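Local coordinates for 401aa long hypothetical glucose-1-phosphate thymidylyltransferase (Sulfolobus tokodaii, PDB 2GGO), which makes nucleotide sugars from sugar 1-phosphates and nucleoside triphosphates and, as a bifunctional enzyme, serves the synthesis of UDP-N-acetylglucosamine and UDP-N-acetylgalactosamine, at residues Y161-I167 with L184-I188; I259-I265 with L277-L283; F358-R364 with K376-R382. All blocks are in the same frame, centred on the assembly; numbering follows the deposited sequence.

The three contacts follow one another along the chain, each closing before the next opens, and they sample both halves of a two-part enzyme. Contact 1 lies in the N-terminal nucleotidyltransferase region, where strand 155-164 and the following helix 166-173 meet helix 184-194. Contacts 2 and 3 belong to the C-terminal left-handed beta-helix and share one of its parallel sheets; their centres are about 23 Å apart. The centre of contact 1 lies about 43 Å from that of contact 2 and about 39 Å from that of contact 3, so the nucleotidyltransferase region and the beta-helix, which probably carries the acetyltransferase activity, lie on opposite sides of the chain's centre.

Contact 1: Y161-I167 with L184-I188; sequences YKLNSDI and LTDAI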
loop_
_atom_site.group_PDB
_atom_site.type_symbol
_atom_site.label_atom_id
_atom_site.label_comp_id
_atom_site.label_asym_id
_atom_site.label_seq_id
_atom_site.Cartn_x
_atom_site.Cartn_y
_atom_site.Cartn_z
ATOM N N TYR A 161 14.630 -6.636 8.862
ATOM C CA TYR A 161 15.786 -6.774 9.733
ATOM C C TYR A 161 15.660 -7.974 10.637
ATOM O O TYR A 161 14.571 -8.299 11.081
ATOM C CB TYR A 161 15.888 -5.555 10.648
ATOM C CG TYR A 161 15.986 -4.238 9.940
ATOM C CD1 TYR A 161 15.471 -3.089 10.522
ATOM C CD2 TYR A 161 16.585 -4.129 8.681
ATOM C CE1 TYR A 161 15.565 -1.842 9.876
ATOM C CE2 TYR A 161 16.678 -2.893 8.014
ATOM C CZ TYR A 161 16.185 -1.745 8.627
ATOM O OH TYR A 161 16.279 -0.506 7.992
ATOM N N LYS A 162 16.784 -8.607 10.936
ATOM C CA LYS A 162 16.867 -9.579 12.031
ATOM C C LYS A 162 18.004 -9.071 12.929
ATOM O O LYS A 162 19.194 -9.177 12.586
ATOM C CB LYS A 162 17.172 -10.987 11.493
ATOM C CG LYS A 162 16.776 -12.151 12.355
ATOM C CD LYS A 162 17.645 -12.322 13.597
ATOM C CE LYS A 162 19.089 -12.695 13.256
ATOM N NZ LYS A 162 19.997 -12.969 14.432
ATOM N N LEU A 163 17.619 -8.496 14.063
ATOM C CA LEU A 163 18.546 -7.758 14.903
ATOM C C LEU A 163 18.570 -8.368 16.285
ATOM O O LEU A 163 17.530 -8.814 16.804
ATOM C CB LEU A 163 18.172 -6.267 14.987
ATOM C CG LEU A 163 18.053 -5.442 13.692
ATOM C CD1 LEU A 163 17.486 -4.091 13.990
ATOM C CD2 LEU A 163 19.363 -5.309 12.938
ATOM N N ASN A 164 19.776 -8.417 16.848
ATOM C CA ASN A 164 19.973 -8.857 18.230
ATOM C C ASN A 164 19.951 -7.676 19.211
ATOM O O ASN A 164 20.129 -6.523 18.805
ATOM C CB ASN A 164 21.259 -9.661 18.340
ATOM C CG ASN A 164 21.438 -10.611 17.184
ATOM O OD1 ASN A 164 20.565 -11.425 16.889
ATOM N ND2 ASN A 164 22.569 -10.505 16.512
ATOM N N SER A 165 19.715 -7.962 20.487
ATOM C CA SER A 165 19.590 -6.927 21.509
ATOM C C SER A 165 20.745 -5.888 21.559
ATOM O O SER A 165 20.619 -4.857 22.223
ATOM C CB SER A 165 19.365 -7.579 22.876
ATOM O OG SER A 165 20.132 -8.769 22.997
ATOM N N ASP A 166 21.849 -6.144 20.852
ATOM C CA ASP A 166 22.934 -5.157 20.683
ATOM C C ASP A 166 22.473 -3.894 19.992
ATOM O O ASP A 166 23.170 -2.884 20.032
ATOM C CB ASP A 166 24.064 -5.700 19.818
ATOM C CG ASP A 166 24.414 -7.111 20.147
ATOM O OD1 ASP A 166 24.258 -7.481 21.334
ATOM O OD2 ASP A 166 24.835 -7.841 19.213
ATOM N N ILE A 167 21.332 -3.956 19.315
ATOM C CA ILE A 167 20.836 -2.789 18.625
ATOM C C ILE A 167 20.549 -1.627 19.594
ATOM O O ILE A 167 20.796 -0.462 19.252
ATOM C CB ILE A 167 19.610 -3.098 17.718
ATOM C CG1 ILE A 167 19.466 -2.019 16.629
ATOM C CG2 ILE A 167 18.313 -3.247 18.538
ATOM C CD1 ILE A 167 20.756 -1.706 15.847
ATOM N N LEU A 184 16.432 4.145 12.453
ATOM C CA LEU A 184 17.045 2.873 12.731
ATOM C C LEU A 184 18.397 2.825 12.050
ATOM O O LEU A 184 19.416 2.670 12.715
ATOM C CB LEU A 184 16.149 1.713 12.295
ATOM C CG LEU A 184 16.380 0.328 12.917
ATOM C CD1 LEU A 184 16.945 0.378 14.333
ATOM C CD2 LEU A 184 15.083 -0.440 12.904
ATOM N N THR A 185 18.407 3.004 10.733
ATOM C CA THR A 185 19.631 2.888 9.932
ATOM C C THR A 185 20.898 3.513 10.550
ATOM O O THR A 185 21.993 2.981 10.376
ATOM C CB THR A 185 19.427 3.430 8.499
ATOM O OG1 THR A 185 18.712 4.671 8.546
ATOM C CG2 THR A 185 18.635 2.440 7.670
ATOM N N ASP A 186 20.742 4.628 11.267
ATOM C CA ASP A 186 21.856 5.305 11.943
ATOM C C ASP A 186 22.548 4.371 12.905
ATOM O O ASP A 186 23.771 4.222 12.862
ATOM C CB ASP A 186 21.349 6.512 12.726
ATOM C CG ASP A 186 21.032 7.703 11.842
ATOM O OD1 ASP A 186 21.551 7.764 10.700
ATOM O OD2 ASP A 186 20.261 8.580 12.305
ATOM N N ALA A 187 21.736 3.761 13.772
ATOM C CA ALA A 187 22.176 2.802 14.784
ATOM C C ALA A 187 22.775 1.536 14.169
ATOM O O ALA A 187 23.750 0.988 14.684
ATOM C CB ALA A 187 21.019 2.452 15.710
ATOM N N ILE A 188 22.188 1.079 13.067
ATOM C CA ILE A 188 22.694 -0.082 12.331
ATOM C C ILE A 188 24.060 0.227 11.716
ATOM O O ILE A 188 24.872 -0.683 11.489
ATOM C CB ILE A 188 21.683 -0.570 11.228
ATOM C CG1 ILE A 188 20.490 -1.300 11.866
ATOM C CG2 ILE A 188 22.376 -1.462 10.188
ATOM C CD1 ILE A 188 19.364 -1.638 10.900
#
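The aromatic ring of Tyr161 receives two aliphatic side chains of helix 184-188, one over a face and one at its edge. Ile188 CD1 stands over the middle of the ring, 3.9 Å from its centroid and only 11° off the normal, a CH-pi contact. At the rim, near the ring plane, Leu184 CD2 comes within 3.4 Å of Tyr161 CE1. Ile188 reaches the ring because its CG1 is anti to its own carbonyl carbon (chi1 -74°) and its chain is extended beyond (chi2 172°), which carries the terminal methyl up from the helix.

The next residue on the same side of the strand, Leu163, adds CD2 at 4.2 Å from Ile188 CD1. Beyond the strand, Ile167 CD1 lies 4.0 Å from Ile188 CG1 and also touches the CB of Ala187, whose small side chain suits this nearest approach of the two backbones. Leu184 divides its methyls, CD2 going to the ring edge and CD1 to Ile167 CG1. No hydrogen bond crosses this buried apolar seam. Tyrosine suits its place: the ring packs against aliphatic groups while OH bonds to Asn157 ND2, of a residue that probably binds N-acetylglucosamine 1-phosphate. With the ring cut back to an alanine here, Ile188 CD1 would probably lose the aromatic face beneath it, and Asn157 its hydroxyl partner.

Leu184 N bonds to Thr80 OG1, another probable sugar-phosphate contact, so the backbone at Leu184 is tied close to that site. The helix packs against the mixed sheet, strand 117-123 offering Ile119 to both Tyr161 and Ile188, and strand 141-145 adds Ile144 against Thr185 and Ile188.

Contact 2: I259-I265 with L277-L283; sequences IEGPVYI and LRPYTIL
Ile259 and Leu277 begin a parallel pairing between successive coils of the left-handed beta-helix; paired residues are 18 positions apart in sequence, one coil of three hexapeptides. Glu260 N bonds to Leu277 O at 2.8 Å. Past the corner, the short strands 263-265 and 281-283 run nearly parallel, 14° apart, with Tyr264 using both its backbone groups: its N donates to Thr281 O, and its O accepts from Leu283 N at 2.8 Å in an almost straight bond (178°).

The corner is built differently in the two coils. Residues 259-265 turn through a cis peptide before Pro262, whereas Arg278 to Thr281 form a type II turn whose backbone bond is weak; Thr281 OG1 adds a bond to the same Arg278 O at 2.7 Å, on a lone pair in the carbonyl plane. Threonine suits this place because its CB also packs beside Val263 CG2. Across the corner Tyr280 N donates to Pro262 O at 2.7 Å.

Inside the coil, Leu277 has CG anti to its carbonyl carbon (chi1 -50°) and an extended chain, which brings CD1 to 3.6 Å from Ile265 CD1; Ile271 touches both residues. Branched aliphatic groups fill this interior. Outside, tyrosine suits position 280: its OH bonds to Asp224 and its ring makes a cation-pi contact with Lys220, both of helix 212-225. Against one face of the Tyr280 ring, toward its rim, lies Pro262 CG, 3.8 Å from the centroid.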
loop_
_atom_site.group_PDB
_atom_site.type_symbol
_atom_site.label_atom_id
_atom_site.label_comp_id
_atom_site.label_asym_id
_atom_site.label_seq_id
_atom_site.Cartn_x
_atom_site.Cartn_y
_atom_site.Cartn_z
ATOM N N ILE A 259 -16.320 -8.509 -19.840
ATOM C CA ILE A 259 -15.156 -8.528 -18.938
ATOM C C ILE A 259 -13.937 -8.898 -19.773
ATOM O O ILE A 259 -13.943 -9.912 -20.442
ATOM C CB ILE A 259 -15.428 -9.516 -17.739
ATOM C CG1 ILE A 259 -16.671 -9.074 -16.951
ATOM C CG2 ILE A 259 -14.260 -9.655 -16.803
ATOM C CD1 ILE A 259 -17.076 -10.076 -15.832
ATOM N N GLU A 260 -12.941 -8.030 -19.821
ATOM C CA GLU A 260 -11.664 -8.378 -20.421
ATOM C C GLU A 260 -10.687 -8.520 -19.268
ATOM O O GLU A 260 -10.385 -7.551 -18.605
ATOM C CB GLU A 260 -11.224 -7.332 -21.480
ATOM C CG GLU A 260 -12.191 -7.285 -22.710
ATOM C CD GLU A 260 -11.911 -6.176 -23.738
ATOM O OE1 GLU A 260 -11.492 -5.064 -23.320
ATOM O OE2 GLU A 260 -12.128 -6.424 -24.978
ATOM N N GLY A 261 -10.248 -9.754 -18.972
ATOM C CA GLY A 261 -9.438 -10.009 -17.781
ATOM C C GLY A 261 -8.036 -9.510 -18.033
ATOM O O GLY A 261 -7.662 -9.275 -19.192
ATOM N N PRO A 262 -7.208 -9.411 -16.976
ATOM C CA PRO A 262 -7.436 -9.841 -15.599
ATOM C C PRO A 262 -8.297 -8.900 -14.751
ATOM O O PRO A 262 -8.054 -7.698 -14.717
ATOM C CB PRO A 262 -6.029 -9.926 -15.006
ATOM C CG PRO A 262 -5.232 -9.038 -15.802
ATOM C CD PRO A 262 -5.856 -8.855 -17.153
ATOM N N VAL A 263 -9.272 -9.492 -14.074
ATOM C CA VAL A 263 -10.209 -8.758 -13.281
ATOM C C VAL A 263 -10.514 -9.521 -12.029
ATOM O O VAL A 263 -10.763 -10.728 -12.059
ATOM C CB VAL A 263 -11.490 -8.579 -14.101
ATOM C CG1 VAL A 263 -12.697 -8.350 -13.241
ATOM C CG2 VAL A 263 -11.274 -7.488 -15.135
ATOM N N TYR A 264 -10.502 -8.818 -10.915
ATOM C CA TYR A 264 -10.867 -9.384 -9.639
ATOM C C TYR A 264 -12.227 -8.832 -9.215
ATOM O O TYR A 264 -12.382 -7.594 -9.026
ATOM C CB TYR A 264 -9.836 -8.961 -8.588
ATOM C CG TYR A 264 -10.096 -9.569 -7.236
ATOM C CD1 TYR A 264 -9.739 -10.887 -6.985
ATOM C CD2 TYR A 264 -10.722 -8.854 -6.217
ATOM C CE1 TYR A 264 -9.937 -11.449 -5.791
ATOM C CE2 TYR A 264 -10.973 -9.471 -4.980
ATOM C CZ TYR A 264 -10.548 -10.757 -4.793
ATOM O OH TYR A 264 -10.770 -11.415 -3.604
ATOM N N ILE A 265 -13.210 -9.720 -9.022
ATOM C CA ILE A 265 -14.533 -9.296 -8.554
ATOM C C ILE A 265 -14.827 -9.741 -7.120
ATOM O O ILE A 265 -15.199 -10.869 -6.897
ATOM C CB ILE A 265 -15.658 -9.740 -9.558
ATOM C CG1 ILE A 265 -15.254 -9.280 -10.979
ATOM C CG2 ILE A 265 -17.027 -9.245 -9.093
ATOM C CD1 ILE A 265 -16.244 -9.348 -12.017
ATOM N N LEU A 277 -15.996 -4.315 -17.717
ATOM C CA LEU A 277 -14.797 -4.342 -16.863
ATOM C C LEU A 277 -13.547 -4.631 -17.678
ATOM O O LEU A 277 -13.474 -5.626 -18.390
ATOM C CB LEU A 277 -14.960 -5.312 -15.716
ATOM C CG LEU A 277 -16.246 -5.187 -14.894
ATOM C CD1 LEU A 277 -16.249 -6.238 -13.827
ATOM C CD2 LEU A 277 -16.398 -3.773 -14.266
ATOM N N ARG A 278 -12.550 -3.761 -17.600
ATOM C CA ARG A 278 -11.395 -3.884 -18.448
ATOM C C ARG A 278 -10.221 -4.334 -17.608
ATOM O O ARG A 278 -10.300 -4.290 -16.375
ATOM C CB ARG A 278 -11.079 -2.563 -19.153
ATOM C CG ARG A 278 -12.007 -2.287 -20.362
ATOM C CD ARG A 278 -11.961 -0.823 -20.782
ATOM N NE ARG A 278 -10.634 -0.550 -21.292
ATOM C CZ ARG A 278 -10.109 0.671 -21.434
ATOM N NH1 ARG A 278 -10.776 1.749 -21.032
ATOM N NH2 ARG A 278 -8.894 0.809 -21.930
ATOM N N PRO A 279 -9.125 -4.740 -18.266
ATOM C CA PRO A 279 -7.959 -5.270 -17.533
ATOM C C PRO A 279 -7.544 -4.451 -16.309
ATOM O O PRO A 279 -7.403 -3.202 -16.356
ATOM C CB PRO A 279 -6.858 -5.257 -18.602
ATOM C CG PRO A 279 -7.626 -5.603 -19.894
ATOM C CD PRO A 279 -8.913 -4.768 -19.745
ATOM N N TYR A 280 -7.307 -5.175 -15.235
ATOM C CA TYR A 280 -6.808 -4.671 -13.948
ATOM C C TYR A 280 -7.866 -3.950 -13.161
ATOM O O TYR A 280 -7.562 -3.103 -12.355
ATOM C CB TYR A 280 -5.485 -3.907 -14.079
ATOM C CG TYR A 280 -4.420 -4.850 -14.561
ATOM C CD1 TYR A 280 -3.972 -5.898 -13.729
ATOM C CD2 TYR A 280 -3.912 -4.757 -15.866
ATOM C CE1 TYR A 280 -2.999 -6.818 -14.171
ATOM C CE2 TYR A 280 -2.945 -5.666 -16.328
ATOM C CZ TYR A 280 -2.504 -6.700 -15.468
ATOM O OH TYR A 280 -1.559 -7.602 -15.914
ATOM N N THR A 281 -9.113 -4.372 -13.363
ATOM C CA THR A 281 -10.224 -3.925 -12.557
ATOM C C THR A 281 -10.206 -4.779 -11.305
ATOM O O THR A 281 -10.314 -5.972 -11.405
ATOM C CB THR A 281 -11.539 -4.091 -13.292
ATOM O OG1 THR A 281 -11.603 -3.094 -14.337
ATOM C CG2 THR A 281 -12.723 -3.878 -12.323
ATOM N N ILE A 282 -10.101 -4.145 -10.150
ATOM C CA ILE A 282 -10.063 -4.844 -8.878
ATOM C C ILE A 282 -11.174 -4.332 -8.004
ATOM O O ILE A 282 -11.126 -3.218 -7.522
ATOM C CB ILE A 282 -8.610 -4.691 -8.195
ATOM C CG1 ILE A 282 -7.579 -5.531 -9.005
ATOM C CG2 ILE A 282 -8.579 -5.049 -6.666
ATOM C CD1 ILE A 282 -6.380 -4.653 -9.418
ATOM N N LEU A 283 -12.227 -5.117 -7.810
ATOM C CA LEU A 283 -13.262 -4.632 -6.912
ATOM C C LEU A 283 -13.100 -5.393 -5.637
ATOM O O LEU A 283 -13.367 -6.611 -5.663
ATOM C CB LEU A 283 -14.652 -4.938 -7.489
ATOM C CG LEU A 283 -14.702 -4.455 -8.949
ATOM C CD1 LEU A 283 -15.888 -5.092 -9.742
ATOM C CD2 LEU A 283 -14.784 -2.972 -8.938
#

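Contact 3: F358-R364 with K376-R382; sequences FIGGHVR and KIGAYAR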
loop_
_atom_site.group_PDB
_atom_site.type_symbol
_atom_site.label_atom_id
_atom_site.label_comp_id
_atom_site.label_asym_id
_atom_site.label_seq_id
_atom_site.Cartn_x
_atom_site.Cartn_y
_atom_site.Cartn_z
ATOM N N PHE A 358 -7.505 9.915 -6.822
ATOM C CA PHE A 358 -7.470 9.246 -5.516
ATOM C C PHE A 358 -8.592 9.745 -4.576
ATOM O O PHE A 358 -8.586 10.882 -4.131
ATOM C CB PHE A 358 -6.090 9.459 -4.920
ATOM C CG PHE A 358 -4.989 9.038 -5.844
ATOM C CD1 PHE A 358 -4.765 7.711 -6.081
ATOM C CD2 PHE A 358 -4.189 9.965 -6.500
ATOM C CE1 PHE A 358 -3.775 7.283 -6.931
ATOM C CE2 PHE A 358 -3.178 9.528 -7.325
ATOM C CZ PHE A 358 -2.971 8.177 -7.534
ATOM N N ILE A 359 -9.559 8.857 -4.348
ATOM C CA ILE A 359 -10.824 9.202 -3.673
ATOM C C ILE A 359 -10.924 8.578 -2.257
ATOM O O ILE A 359 -10.958 7.337 -2.120
ATOM C CB ILE A 359 -11.997 8.704 -4.491
ATOM C CG1 ILE A 359 -11.868 9.044 -5.995
ATOM C CG2 ILE A 359 -13.347 9.119 -3.856
ATOM C CD1 ILE A 359 -12.102 10.503 -6.475
ATOM N N GLY A 360 -11.063 9.425 -1.235
ATOM C CA GLY A 360 -11.205 8.994 0.132
ATOM C C GLY A 360 -12.488 8.246 0.412
ATOM O O GLY A 360 -13.439 8.332 -0.358
ATOM N N GLY A 361 -12.501 7.478 1.506
ATOM C CA GLY A 361 -13.682 6.846 1.974
ATOM C C GLY A 361 -14.878 7.734 2.177
ATOM O O GLY A 361 -14.758 8.887 2.635
ATOM N N HIS A 362 -16.039 7.203 1.846
ATOM C CA HIS A 362 -17.334 7.852 2.195
ATOM C C HIS A 362 -17.567 9.149 1.459
ATOM O O HIS A 362 -18.391 9.968 1.848
ATOM C CB HIS A 362 -17.462 8.154 3.696
ATOM C CG HIS A 362 -17.307 6.944 4.568
ATOM N ND1 HIS A 362 -18.358 6.084 4.836
ATOM C CD2 HIS A 362 -16.236 6.462 5.251
ATOM C CE1 HIS A 362 -17.934 5.130 5.656
ATOM N NE2 HIS A 362 -16.633 5.294 5.847
ATOM N N VAL A 363 -16.811 9.355 0.404
ATOM C CA VAL A 363 -17.145 10.324 -0.608
ATOM C C VAL A 363 -18.433 10.104 -1.388
ATOM O O VAL A 363 -18.817 8.967 -1.784
ATOM C CB VAL A 363 -15.877 10.607 -1.527
ATOM C CG1 VAL A 363 -16.259 11.347 -2.845
ATOM C CG2 VAL A 363 -14.919 11.371 -0.829
ATOM N N ARG A 364 -19.131 11.206 -1.701
ATOM C CA ARG A 364 -20.359 11.101 -2.535
ATOM C C ARG A 364 -20.195 12.138 -3.634
ATOM O O ARG A 364 -19.940 13.254 -3.327
ATOM C CB ARG A 364 -21.662 11.324 -1.709
ATOM C CG ARG A 364 -22.933 11.196 -2.647
ATOM C CD ARG A 364 -24.359 11.096 -1.959
ATOM N NE ARG A 364 -24.676 9.781 -1.344
ATOM C CZ ARG A 364 -25.169 8.686 -1.972
ATOM N NH1 ARG A 364 -25.389 8.669 -3.308
ATOM N NH2 ARG A 364 -25.429 7.582 -1.244
ATOM N N LYS A 376 -6.727 14.490 -5.678
ATOM C CA LYS A 376 -7.088 13.728 -4.482
ATOM C C LYS A 376 -8.314 14.298 -3.881
ATOM O O LYS A 376 -8.446 15.513 -3.796
ATOM C CB LYS A 376 -5.967 13.691 -3.441
ATOM C CG LYS A 376 -4.664 13.220 -4.090
ATOM C CD LYS A 376 -3.456 13.218 -3.181
ATOM C CE LYS A 376 -3.568 14.286 -2.145
ATOM N NZ LYS A 376 -2.478 14.034 -1.173
ATOM N N ILE A 377 -9.283 13.439 -3.588
ATOM C CA ILE A 377 -10.423 13.880 -2.820
ATOM C C ILE A 377 -10.435 13.207 -1.457
ATOM O O ILE A 377 -10.531 11.942 -1.339
ATOM C CB ILE A 377 -11.750 13.585 -3.622
ATOM C CG1 ILE A 377 -11.562 14.205 -5.037
ATOM C CG2 ILE A 377 -12.942 14.082 -2.836
ATOM C CD1 ILE A 377 -12.817 14.436 -5.875
ATOM N N GLY A 378 -10.398 14.047 -0.441
ATOM C CA GLY A 378 -10.469 13.660 0.994
ATOM C C GLY A 378 -11.677 12.857 1.382
ATOM O O GLY A 378 -12.713 12.995 0.787
ATOM N N ALA A 379 -11.535 11.977 2.360
ATOM C CA ALA A 379 -12.643 11.176 2.860
ATOM C C ALA A 379 -13.784 12.098 3.259
ATOM O O ALA A 379 -13.533 13.203 3.653
ATOM C CB ALA A 379 -12.168 10.389 4.085
ATOM N N TYR A 380 -15.024 11.648 3.124
ATOM C CA TYR A 380 -16.229 12.413 3.558
ATOM C C TYR A 380 -16.516 13.657 2.731
ATOM O O TYR A 380 -17.395 14.488 3.089
ATOM C CB TYR A 380 -16.154 12.805 5.065
ATOM C CG TYR A 380 -16.224 11.585 5.943
ATOM C CD1 TYR A 380 -17.410 10.896 6.082
ATOM C CD2 TYR A 380 -15.095 11.086 6.594
ATOM C CE1 TYR A 380 -17.511 9.774 6.854
ATOM C CE2 TYR A 380 -15.188 9.902 7.398
ATOM C CZ TYR A 380 -16.398 9.263 7.481
ATOM O OH TYR A 380 -16.527 8.153 8.245
ATOM N N ALA A 381 -15.776 13.839 1.659
ATOM C CA ALA A 381 -15.976 15.078 0.830
ATOM C C ALA A 381 -17.333 15.013 0.085
ATOM O O ALA A 381 -17.879 13.974 -0.171
ATOM C CB ALA A 381 -14.869 15.272 -0.136
ATOM N N ARG A 382 -17.900 16.179 -0.219
ATOM C CA ARG A 382 -19.125 16.234 -0.998
ATOM C C ARG A 382 -18.878 17.192 -2.144
ATOM O O ARG A 382 -18.459 18.361 -1.961
ATOM C CB ARG A 382 -20.320 16.681 -0.148
ATOM C CG ARG A 382 -20.801 15.669 0.891
ATOM C CD ARG A 382 -21.271 14.387 0.145
ATOM N NE ARG A 382 -21.924 13.322 0.948
ATOM C CZ ARG A 382 -21.274 12.348 1.620
ATOM N NH1 ARG A 382 -19.931 12.306 1.643
ATOM N NH2 ARG A 382 -21.973 11.420 2.292
#
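Two neighbouring coils of the left-handed beta-helix stack here at a corner, where Gly360-Val363 and Gly378-Ala381 each form a type II turn. Phe358 and Ile359 pair in parallel with Lys376 and Ile377: Phe358 O accepts from Ile377 N at 2.7 Å, and Ile377 O from Gly360 N. Glycine suits position 360 because a CB there would collide with Ala379 N. At the turn, Tyr380 N bonds to Gly361 O at 2.8 Å.

Inward, Val363 CG2 lies 3.9 Å from Ile377 CG2 and also touches Ala381 CB, so small and branched aliphatic groups pack the coil interior. Outward, the side chains of His362 and Tyr380 run alongside each other, ring planes within 1° of parallel but slid apart, with Tyr380 OH over the rim of the His362 ring. In both, CG is anti to the carbonyl carbon (chi1 -57° for His362), which points them the same way, and His362 CB sits over the Tyr380 ring, 4.0 Å from its centroid.

Arg382 bends at chi2 (-62°), bringing NH1 back to His362 O at 2.8 Å, in that carbonyl's plane. The same NH1 meets Ala381 O of its own coil from above the carbonyl plane, and Arg364 CB lies over one face of the guanidinium, 3.3 Å from Arg382 NE. One nitrogen thus bridges carbonyls of two successive coils, probably reinforcing a corner where Ala381 O receives just a weak bond from Arg364 N. The charged end of Arg364 leads away, which probably eases repulsion between the two arginines.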